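Local coordinates for sensor protein (Shewanella oneidensis, PDB 3LIC) that probably senses an extracellular signal through its PDC-fold domain and relays it across the membrane as the histidine kinase of a two-component system, at residues Y3-I6 with E7-Y11; S18-S21 with A22-Q26; Y103-I106 with G107-G110; I125-V128 with G129-S133. All blocks are in the same frame, centred on the assembly; numbering follows the deposited sequence.

Contact 1: Y3-I6 with E7-Y11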
loop_
_atom_site.group_PDB
_atom_site.type_symbol
_atom_site.label_atom_id
_atom_site.label_comp_id
_atom_site.label_asym_id
_atom_site.label_seq_id
_atom_site.Cartn_x
_atom_site.Cartn_y
_atom_site.Cartn_z
ATOM N N TYR A 3 -6.342 37.419 9.766
ATOM C CA TYR A 3 -5.625 36.296 9.145
ATOM C C TYR A 3 -5.319 35.087 10.140
ATOM O O TYR A 3 -5.219 33.931 9.710
ATOM C CB TYR A 3 -4.418 36.735 8.311
ATOM C CG TYR A 3 -3.358 35.690 8.332
ATOM C CD1 TYR A 3 -2.675 35.281 7.178
ATOM C CD2 TYR A 3 -3.034 35.072 9.545
ATOM C CE1 TYR A 3 -1.668 34.266 7.273
ATOM C CE2 TYR A 3 -2.063 34.076 9.646
ATOM C CZ TYR A 3 -1.404 33.670 8.536
ATOM O OH TYR A 3 -0.469 32.682 8.759
ATOM N N LEU A 4 -5.217 35.343 11.462
ATOM C CA LEU A 4 -5.209 34.233 12.421
ATOM C C LEU A 4 -6.498 33.446 12.500
ATOM O O LEU A 4 -6.439 32.245 12.748
ATOM C CB LEU A 4 -4.809 34.658 13.839
ATOM C CG LEU A 4 -3.345 35.081 13.982
ATOM C CD1 LEU A 4 -3.078 35.405 15.445
ATOM C CD2 LEU A 4 -2.464 33.934 13.448
ATOM N N SER A 5 -7.660 34.068 12.324
ATOM C CA SER A 5 -8.852 33.268 12.352
ATOM C C SER A 5 -9.125 32.549 11.015
ATOM O O SER A 5 -9.665 31.478 11.016
ATOM C CB SER A 5 -10.080 34.042 12.842
ATOM O OG SER A 5 -10.492 34.887 11.812
ATOM N N ILE A 6 -8.716 33.110 9.897
ATOM C CA ILE A 6 -8.848 32.448 8.608
ATOM C C ILE A 6 -7.982 31.193 8.663
ATOM O O ILE A 6 -8.463 30.094 8.392
ATOM C CB ILE A 6 -8.434 33.381 7.453
ATOM C CG1 ILE A 6 -9.548 34.432 7.202
ATOM C CG2 ILE A 6 -8.161 32.616 6.185
ATOM C CD1 ILE A 6 -9.126 35.594 6.196
ATOM N N GLU A 7 -6.744 31.347 9.139
ATOM C CA GLU A 7 -5.842 30.210 9.317
ATOM C C GLU A 7 -6.352 29.102 10.257
ATOM O O GLU A 7 -6.187 27.932 9.970
ATOM C CB GLU A 7 -4.454 30.642 9.787
ATOM C CG GLU A 7 -3.504 29.459 9.899
ATOM C CD GLU A 7 -2.077 29.925 10.077
ATOM O OE1 GLU A 7 -1.753 30.389 11.202
ATOM O OE2 GLU A 7 -1.302 29.869 9.076
ATOM N N LYS A 8 -6.927 29.484 11.390
ATOM C CA LYS A 8 -7.458 28.501 12.271
ATOM C C LYS A 8 -8.618 27.701 11.585
ATOM O O LYS A 8 -8.750 26.494 11.791
ATOM C CB LYS A 8 -7.898 29.174 13.529
ATOM C CG LYS A 8 -8.563 28.300 14.519
ATOM C CD LYS A 8 -9.381 29.170 15.453
ATOM C CE LYS A 8 -10.566 28.369 16.073
ATOM N NZ LYS A 8 -10.279 28.081 17.506
ATOM N N ARG A 9 -9.425 28.360 10.752
ATOM C CA ARG A 9 -10.504 27.677 10.032
ATOM C C ARG A 9 -9.903 26.754 8.973
ATOM O O ARG A 9 -10.411 25.665 8.777
ATOM C CB ARG A 9 -11.431 28.690 9.332
ATOM C CG ARG A 9 -12.781 28.167 8.827
ATOM C CD ARG A 9 -13.677 29.406 8.444
ATOM N NE ARG A 9 -13.205 30.607 9.159
ATOM C CZ ARG A 9 -13.215 31.837 8.658
ATOM N NH1 ARG A 9 -13.705 32.042 7.456
ATOM N NH2 ARG A 9 -12.740 32.871 9.359
ATOM N N LEU A 10 -8.872 27.208 8.260
ATOM C CA LEU A 10 -8.204 26.385 7.276
ATOM C C LEU A 10 -7.679 25.088 7.888
ATOM O O LEU A 10 -7.801 24.008 7.274
ATOM C CB LEU A 10 -7.050 27.119 6.553
ATOM C CG LEU A 10 -7.510 28.291 5.671
ATOM C CD1 LEU A 10 -6.322 29.087 5.086
ATOM C CD2 LEU A 10 -8.516 27.804 4.545
ATOM N N TYR A 11 -7.073 25.182 9.072
ATOM C CA TYR A 11 -6.521 23.987 9.721
ATOM C C TYR A 11 -7.629 23.034 10.184
ATOM O O TYR A 11 -7.430 21.790 10.228
ATOM C CB TYR A 11 -5.621 24.342 10.901
ATOM C CG TYR A 11 -4.181 24.594 10.495
ATOM C CD1 TYR A 11 -3.478 23.667 9.693
ATOM C CD2 TYR A 11 -3.512 25.763 10.907
ATOM C CE1 TYR A 11 -2.172 23.919 9.317
ATOM C CE2 TYR A 11 -2.185 26.004 10.552
ATOM C CZ TYR A 11 -1.526 25.086 9.765
ATOM O OH TYR A 11 -0.232 25.314 9.433
#
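Residues Tyr3 to Ile6 and Glu7 to Leu10 are consecutive turns of one helix, joined by four i to i+4 backbone hydrogen bonds; the shortest, Leu10 N to Ile6 O, spans 2.9 Å, and its donor stands almost straight out from the carbonyl (C=O...N angle 162°). The same spacing brings the side chains together. Glu7 carries CG anti to its own N (chi1 -177°) and runs out extended, which takes its carboxylate back to the end of the Tyr3 side chain. There Glu7 OE2 lies 3.0 Å from Tyr3 OH, with the carboxylate and the phenol ring turned 67° from each other. An alanine in place of Glu7 removes the carboxylate, and the Tyr3 hydroxyl would probably be left without that polar neighbour, its ring then resting mainly on Phe266. Ile6 and Leu10 lie side by side and point the same way, Ile6 CG2 meeting Leu10 CD1 at 4.1 Å. Arg9 bends back at chi3 and lays one face of its guanidinium over Ile6 CA, with its NH2 3.9 Å from Ser5 OG. Ile6 and Leu10 also touch Phe266 of helix 262-268, whose ring meets that of Tyr3, and Leu10 reaches Leu243 as well. The pattern is that of i to i+3 and i to i+4 pairing along the long N-terminal helix of a PDC-type sensor domain, here packed at one end against the C-terminal helix.

Contact 2: S18-S21 with A22-Q26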
loop_
_atom_site.group_PDB
_atom_site.type_symbol
_atom_site.label_atom_id
_atom_site.label_comp_id
_atom_site.label_asym_id
_atom_site.label_seq_id
_atom_site.Cartn_x
_atom_site.Cartn_y
_atom_site.Cartn_z
ATOM N N SER A 18 -7.977 15.061 6.576
ATOM C CA SER A 18 -6.946 14.079 6.796
ATOM C C SER A 18 -7.524 12.954 7.696
ATOM O O SER A 18 -7.263 11.776 7.505
ATOM C CB SER A 18 -5.730 14.743 7.420
ATOM O OG SER A 18 -6.079 15.127 8.732
ATOM N N SER A 19 -8.339 13.327 8.667
ATOM C CA SER A 19 -9.023 12.356 9.508
ATOM C C SER A 19 -9.972 11.429 8.726
ATOM O O SER A 19 -9.955 10.235 8.941
ATOM C CB SER A 19 -9.846 13.102 10.533
ATOM O OG SER A 19 -10.533 12.171 11.317
ATOM N N HIS A 20 -10.833 11.991 7.866
ATOM C CA HIS A 20 -11.698 11.198 6.962
ATOM C C HIS A 20 -10.879 10.288 5.998
ATOM O O HIS A 20 -11.222 9.124 5.779
ATOM C CB HIS A 20 -12.645 12.099 6.146
ATOM C CG HIS A 20 -13.754 12.726 6.965
ATOM N ND1 HIS A 20 -13.517 13.500 8.091
ATOM C CD2 HIS A 20 -15.103 12.718 6.806
ATOM C CE1 HIS A 20 -14.664 13.932 8.589
ATOM N NE2 HIS A 20 -15.642 13.469 7.831
ATOM N N SER A 21 -9.829 10.845 5.414
ATOM C CA SER A 21 -8.946 10.115 4.531
ATOM C C SER A 21 -8.111 9.025 5.216
ATOM O O SER A 21 -7.851 7.984 4.601
ATOM C CB SER A 21 -8.014 11.075 3.847
ATOM O OG SER A 21 -8.733 11.602 2.775
ATOM N N ALA A 22 -7.675 9.263 6.451
ATOM C CA ALA A 22 -6.970 8.213 7.205
ATOM C C ALA A 22 -7.963 7.074 7.425
ATOM O O ALA A 22 -7.636 5.910 7.505
ATOM C CB ALA A 22 -6.446 8.771 8.611
ATOM N N SER A 23 -9.201 7.451 7.584
ATOM C CA SER A 23 -10.265 6.527 7.802
ATOM C C SER A 23 -10.544 5.617 6.602
ATOM O O SER A 23 -10.695 4.403 6.752
ATOM C CB SER A 23 -11.529 7.357 8.051
ATOM O OG SER A 23 -12.268 6.786 9.050
ATOM N N ARG A 24 -10.743 6.215 5.449
ATOM C CA ARG A 24 -10.889 5.494 4.186
ATOM C C ARG A 24 -9.734 4.520 4.025
ATOM O O ARG A 24 -9.906 3.362 3.667
ATOM C CB ARG A 24 -10.863 6.481 3.008
ATOM C CG ARG A 24 -11.853 7.660 3.189
ATOM C CD ARG A 24 -12.283 8.378 1.893
ATOM N NE ARG A 24 -13.427 9.203 2.247
ATOM C CZ ARG A 24 -13.420 10.524 2.402
ATOM N NH1 ARG A 24 -12.335 11.236 2.140
ATOM N NH2 ARG A 24 -14.535 11.124 2.788
ATOM N N LEU A 25 -8.526 5.019 4.278
ATOM C CA LEU A 25 -7.349 4.228 4.057
ATOM C C LEU A 25 -7.385 3.072 5.057
ATOM O O LEU A 25 -7.088 1.969 4.686
ATOM C CB LEU A 25 -6.037 5.047 4.152
ATOM C CG LEU A 25 -4.722 4.234 4.164
ATOM C CD1 LEU A 25 -4.428 3.494 2.905
ATOM C CD2 LEU A 25 -3.541 5.139 4.523
ATOM N N GLN A 26 -7.779 3.313 6.313
ATOM C CA GLN A 26 -7.893 2.218 7.277
ATOM C C GLN A 26 -8.808 1.060 6.842
ATOM O O GLN A 26 -8.435 -0.118 6.937
ATOM C CB GLN A 26 -8.422 2.753 8.624
ATOM C CG GLN A 26 -8.375 1.713 9.787
ATOM C CD GLN A 26 -9.234 2.145 10.970
ATOM O OE1 GLN A 26 -9.626 3.312 11.088
ATOM N NE2 GLN A 26 -9.553 1.198 11.840
#
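Ser18 to Ser21 and Ala22 to Leu25 are neighbouring turns of a regular helix, tied by i to i+4 backbone bonds such as Ala22 N to Ser18 O at 2.8 Å and Leu25 N to Ser21 O at 3.1 Å. This is the middle of the long helix of the PDC fold, and its two sides differ in character. On the more exposed side Arg24, described here in one of its two deposited conformers, sends CG anti to the carbonyl carbon (chi1 -51°) and extends as far as NE. One face of its guanidinium then lies over His20 CB, which is 4.0 Å from Arg24 NH2, while NH2 itself sits at the edge of the imidazole, near the ring plane. Arg24 NH1 stops 3.7 Å from Ser21 OG. Ser21 OG bonds Leu176 O, at the end of helix 172-176, and Arg24 NH1 does so in this conformer, where one backbone acceptor thus links the two turns. On the buried side small residues face the sheet: Ser18 and Ala22 touch Ala247 of strand 241-248, and Ser18 OG is hydrogen-bonded to Ser245 OG. Within the helix, the methyl carbon CB of Ala22 rests 3.3 Å from Ser18 O, the carbonyl that its own N-H also engages.

Contact 3: Y103-I106 with G107-G110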
loop_
_atom_site.group_PDB
_atom_site.type_symbol
_atom_site.label_atom_id
_atom_site.label_comp_id
_atom_site.label_asym_id
_atom_site.label_seq_id
_atom_site.Cartn_x
_atom_site.Cartn_y
_atom_site.Cartn_z
ATOM N N TYR A 103 -3.348 -12.708 -16.549
ATOM C CA TYR A 103 -2.857 -13.751 -15.725
ATOM C C TYR A 103 -1.387 -14.093 -16.106
ATOM O O TYR A 103 -1.017 -14.067 -17.311
ATOM C CB TYR A 103 -3.717 -14.984 -15.882
ATOM C CG TYR A 103 -2.998 -16.204 -15.314
ATOM C CD1 TYR A 103 -3.073 -16.519 -13.953
ATOM C CD2 TYR A 103 -2.212 -17.029 -16.139
ATOM C CE1 TYR A 103 -2.364 -17.624 -13.407
ATOM C CE2 TYR A 103 -1.552 -18.163 -15.606
ATOM C CZ TYR A 103 -1.649 -18.440 -14.222
ATOM O OH TYR A 103 -0.955 -19.525 -13.705
ATOM N N LEU A 104 -0.535 -14.386 -15.117
ATOM C CA LEU A 104 0.723 -15.036 -15.432
ATOM C C LEU A 104 1.140 -15.840 -14.239
ATOM O O LEU A 104 0.776 -15.501 -13.096
ATOM C CB LEU A 104 1.856 -14.057 -15.813
ATOM C CG LEU A 104 2.459 -13.134 -14.757
ATOM C CD1 LEU A 104 3.897 -12.656 -15.134
ATOM C CD2 LEU A 104 1.513 -11.980 -14.654
ATOM N N ASP A 105 1.870 -16.901 -14.511
ATOM C CA ASP A 105 2.600 -17.562 -13.505
ATOM C C ASP A 105 3.904 -16.773 -13.285
ATOM O O ASP A 105 4.832 -16.818 -14.122
ATOM C CB ASP A 105 2.878 -19.013 -13.926
ATOM C CG ASP A 105 3.700 -19.729 -12.921
ATOM O OD1 ASP A 105 4.070 -19.117 -11.898
ATOM O OD2 ASP A 105 4.017 -20.904 -13.132
ATOM N N ILE A 106 3.981 -16.027 -12.173
ATOM C CA ILE A 106 5.153 -15.187 -11.951
ATOM C C ILE A 106 6.449 -16.046 -11.937
ATOM O O ILE A 106 7.495 -15.616 -12.338
ATOM C CB ILE A 106 4.966 -14.400 -10.638
ATOM C CG1 ILE A 106 3.861 -13.357 -10.791
ATOM C CG2 ILE A 106 6.209 -13.689 -10.182
ATOM C CD1 ILE A 106 3.699 -12.493 -9.482
ATOM N N GLY A 107 6.369 -17.291 -11.504
ATOM C CA GLY A 107 7.581 -18.066 -11.330
ATOM C C GLY A 107 8.086 -18.612 -12.687
ATOM O O GLY A 107 9.191 -19.101 -12.765
ATOM N N ALA A 108 7.278 -18.525 -13.746
ATOM C CA ALA A 108 7.652 -19.014 -15.083
ATOM C C ALA A 108 7.942 -17.817 -15.971
ATOM O O ALA A 108 8.926 -17.821 -16.737
ATOM C CB ALA A 108 6.490 -19.903 -15.712
ATOM N N ASP A 109 7.106 -16.790 -15.882
ATOM C CA ASP A 109 7.165 -15.718 -16.855
ATOM C C ASP A 109 7.330 -14.352 -16.256
ATOM O O ASP A 109 7.221 -13.362 -16.996
ATOM C CB ASP A 109 5.911 -15.717 -17.746
ATOM C CG ASP A 109 5.682 -17.093 -18.401
ATOM O OD1 ASP A 109 6.658 -17.826 -18.709
ATOM O OD2 ASP A 109 4.536 -17.478 -18.564
ATOM N N GLY A 110 7.555 -14.283 -14.932
ATOM C CA GLY A 110 7.557 -12.973 -14.319
ATOM C C GLY A 110 8.903 -12.686 -13.661
ATOM O O GLY A 110 9.646 -11.780 -14.084
#
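The Asp105 carboxylate meets Gly107 and Ala108 on one and the same face. Gly107 N gives a hydrogen bond of 3.0 Å to Asp105 OD1 from well above the carboxylate plane, 50° out of it, and Ala108 CB sits over that side too, 3.7 Å from Asp105 OD2. With CG anti to the backbone N (chi1 177°), the aspartate turns OD1 forward over the first turn of the helix that follows. OD1 also accepts from Ser91 N, just before the adjacent strand 92-96 of the same chain. Replacing Asp105 by alanine is likely to leave Gly107 N and Ser91 N without this acceptor, the helix start then held by backbone bonds. The Asp105 carbonyl is another flat group with two partners: Asp109 N, at 2.9 Å, approaches Asp105 O almost head-on (C=O...N angle 175°), whereas Ala108 N comes from above the carbonyl plane. Farther round, Gly110 N bonds Ile106 O at 2.9 Å, and Leu104 CD1 packs on Gly110 CA at 3.8 Å. A CB on Gly110 would stand 3.0 Å from Ile106 CA, which argues for glycine at this place. Asp105 thus acts as N-cap, its OD1 closing an Asx turn, where outer strand 101-105 of the six-stranded antiparallel sheet passes into the short helix 106-109 of the PDC sensor domain.

Contact 4: I125-V128 with G129-S133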
loop_
_atom_site.group_PDB
_atom_site.type_symbol
_atom_site.label_atom_id
_atom_site.label_comp_id
_atom_site.label_asym_id
_atom_site.label_seq_id
_atom_site.Cartn_x
_atom_site.Cartn_y
_atom_site.Cartn_z
ATOM N N ILE A 125 7.131 -15.254 4.115
ATOM C CA ILE A 125 7.017 -16.748 4.110
ATOM C C ILE A 125 6.963 -17.374 5.555
ATOM O O ILE A 125 6.441 -18.500 5.763
ATOM C CB ILE A 125 8.078 -17.470 3.138
ATOM C CG1 ILE A 125 7.798 -18.984 3.011
ATOM C CG2 ILE A 125 9.543 -17.209 3.575
ATOM C CD1 ILE A 125 6.321 -19.364 2.700
ATOM N N ASN A 126 7.471 -16.668 6.567
ATOM C CA ASN A 126 6.996 -17.072 7.901
ATOM C C ASN A 126 6.665 -16.017 8.980
ATOM O O ASN A 126 6.955 -16.221 10.139
ATOM C CB ASN A 126 7.698 -18.350 8.447
ATOM C CG ASN A 126 9.138 -18.132 8.829
ATOM O OD1 ASN A 126 9.917 -17.516 8.091
ATOM N ND2 ASN A 126 9.503 -18.652 9.980
ATOM N N GLN A 127 6.015 -14.916 8.616
ATOM C CA GLN A 127 5.471 -14.028 9.656
ATOM C C GLN A 127 4.220 -14.648 10.279
ATOM O O GLN A 127 3.977 -14.531 11.520
ATOM C CB GLN A 127 5.137 -12.656 9.118
ATOM C CG GLN A 127 5.509 -11.572 10.128
ATOM C CD GLN A 127 6.590 -10.567 9.636
ATOM O OE1 GLN A 127 7.416 -10.868 8.749
ATOM N NE2 GLN A 127 6.552 -9.352 10.205
ATOM N N VAL A 128 3.423 -15.239 9.400
ATOM C CA VAL A 128 2.324 -16.088 9.732
ATOM C C VAL A 128 1.173 -15.171 9.914
ATOM O O VAL A 128 0.054 -15.413 9.428
ATOM C CB VAL A 128 2.534 -16.871 11.057
ATOM C CG1 VAL A 128 1.212 -17.581 11.492
ATOM C CG2 VAL A 128 3.813 -17.816 11.000
ATOM N N GLY A 129 1.441 -14.097 10.618
ATOM C CA GLY A 129 0.453 -13.120 10.859
ATOM C C GLY A 129 0.118 -12.339 9.588
ATOM O O GLY A 129 -0.999 -11.811 9.489
ATOM N N GLY A 130 1.015 -12.305 8.601
ATOM C CA GLY A 130 0.827 -11.342 7.524
ATOM C C GLY A 130 1.697 -10.097 7.612
ATOM O O GLY A 130 2.110 -9.675 8.684
ATOM N N TYR A 131 1.978 -9.494 6.467
ATOM C CA TYR A 131 3.038 -8.530 6.347
ATOM C C TYR A 131 2.725 -7.538 5.189
ATOM O O TYR A 131 2.443 -8.008 4.077
ATOM C CB TYR A 131 4.293 -9.385 5.993
ATOM C CG TYR A 131 5.385 -8.506 5.531
ATOM C CD1 TYR A 131 6.084 -7.733 6.487
ATOM C CD2 TYR A 131 5.710 -8.370 4.195
ATOM C CE1 TYR A 131 7.115 -6.854 6.170
ATOM C CE2 TYR A 131 6.773 -7.429 3.833
ATOM C CZ TYR A 131 7.453 -6.686 4.876
ATOM O OH TYR A 131 8.483 -5.796 4.700
ATOM N N TRP A 132 2.819 -6.202 5.372
ATOM C CA TRP A 132 2.786 -5.278 4.236
ATOM C C TRP A 132 4.167 -5.058 3.659
ATOM O O TRP A 132 5.091 -4.873 4.413
ATOM C CB TRP A 132 2.265 -3.901 4.628
ATOM C CG TRP A 132 0.809 -3.877 4.719
ATOM C CD1 TRP A 132 0.075 -3.924 5.864
ATOM C CD2 TRP A 132 -0.142 -3.817 3.622
ATOM N NE1 TRP A 132 -1.268 -3.914 5.560
ATOM C CE2 TRP A 132 -1.434 -3.821 4.199
ATOM C CE3 TRP A 132 -0.020 -3.780 2.216
ATOM C CZ2 TRP A 132 -2.622 -3.811 3.421
ATOM C CZ3 TRP A 132 -1.219 -3.708 1.416
ATOM C CH2 TRP A 132 -2.490 -3.753 2.027
ATOM N N SER A 133 4.343 -5.044 2.342
ATOM C CA SER A 133 5.672 -4.684 1.789
ATOM C C SER A 133 5.821 -3.138 1.724
ATOM O O SER A 133 4.807 -2.379 1.824
ATOM C CB SER A 133 5.748 -5.212 0.370
ATOM O OG SER A 133 4.805 -4.426 -0.380
#
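Gln127 reaches along the chain toward Gly130 and Tyr131. Its CB lies 4.2 Å from Gly130 N, and the next atom, CG, is at the same range from Gly130 O. The chain then bends at chi2 (118°), which brings the amide to the CD1 side of the Tyr131 ring. Both outer atoms of that amide are 4.1 Å from Tyr131 CD1, so the touch is the same whichever of them is nitrogen. Amide and ring planes stand 44° apart: the two groups meet at a slant, in loose van der Waals contact. With CG anti to its own N (chi1 167°), Tyr131 extends toward helix 119-122, where its OH makes a weak hydrogen bond with Asp119 OD2. The backbone between the two residues turns sharply. Val128, with a positive phi and a negative psi, resembles the centre of a classic gamma turn, although the short bond from Gly129 N to Gln127 O is doubtful. Gly130 follows with phi and psi that would press a CB against the preceding carbonyl oxygen, and so by themselves call for glycine. Beyond the turn the chain enters strand 131-137, an outer strand of the six-stranded sheet, where Tyr131 pairs through its backbone with Ala150 of strand 145-153. Val128 touches Tyr159, and Trp132, directly after Tyr131, packs on Leu29 and Ala32 of helix 2-46.

Overall arrangement
All four contacts are local and follow one another in series, none nested within or crossing another. From the N terminus, contacts 1 and 2 each join successive turns of helix 2-46, their centres 22 Å apart; both lie where the helix runs beside the five-stranded sheet, contact 1 near helix 262-268 and contact 2 over strands 241-248 and 255-261. The same helix continues to the six-stranded sheet that carries the other pair. Contact 3 closes the turn after strand 101-105, and contact 4 the turn leading into strand 131-137, the two outermost strands of that sheet, with centres 22 Å apart. Contacts 1 and 3, 54 Å apart between centres, lie on opposite sides of the chain's centre.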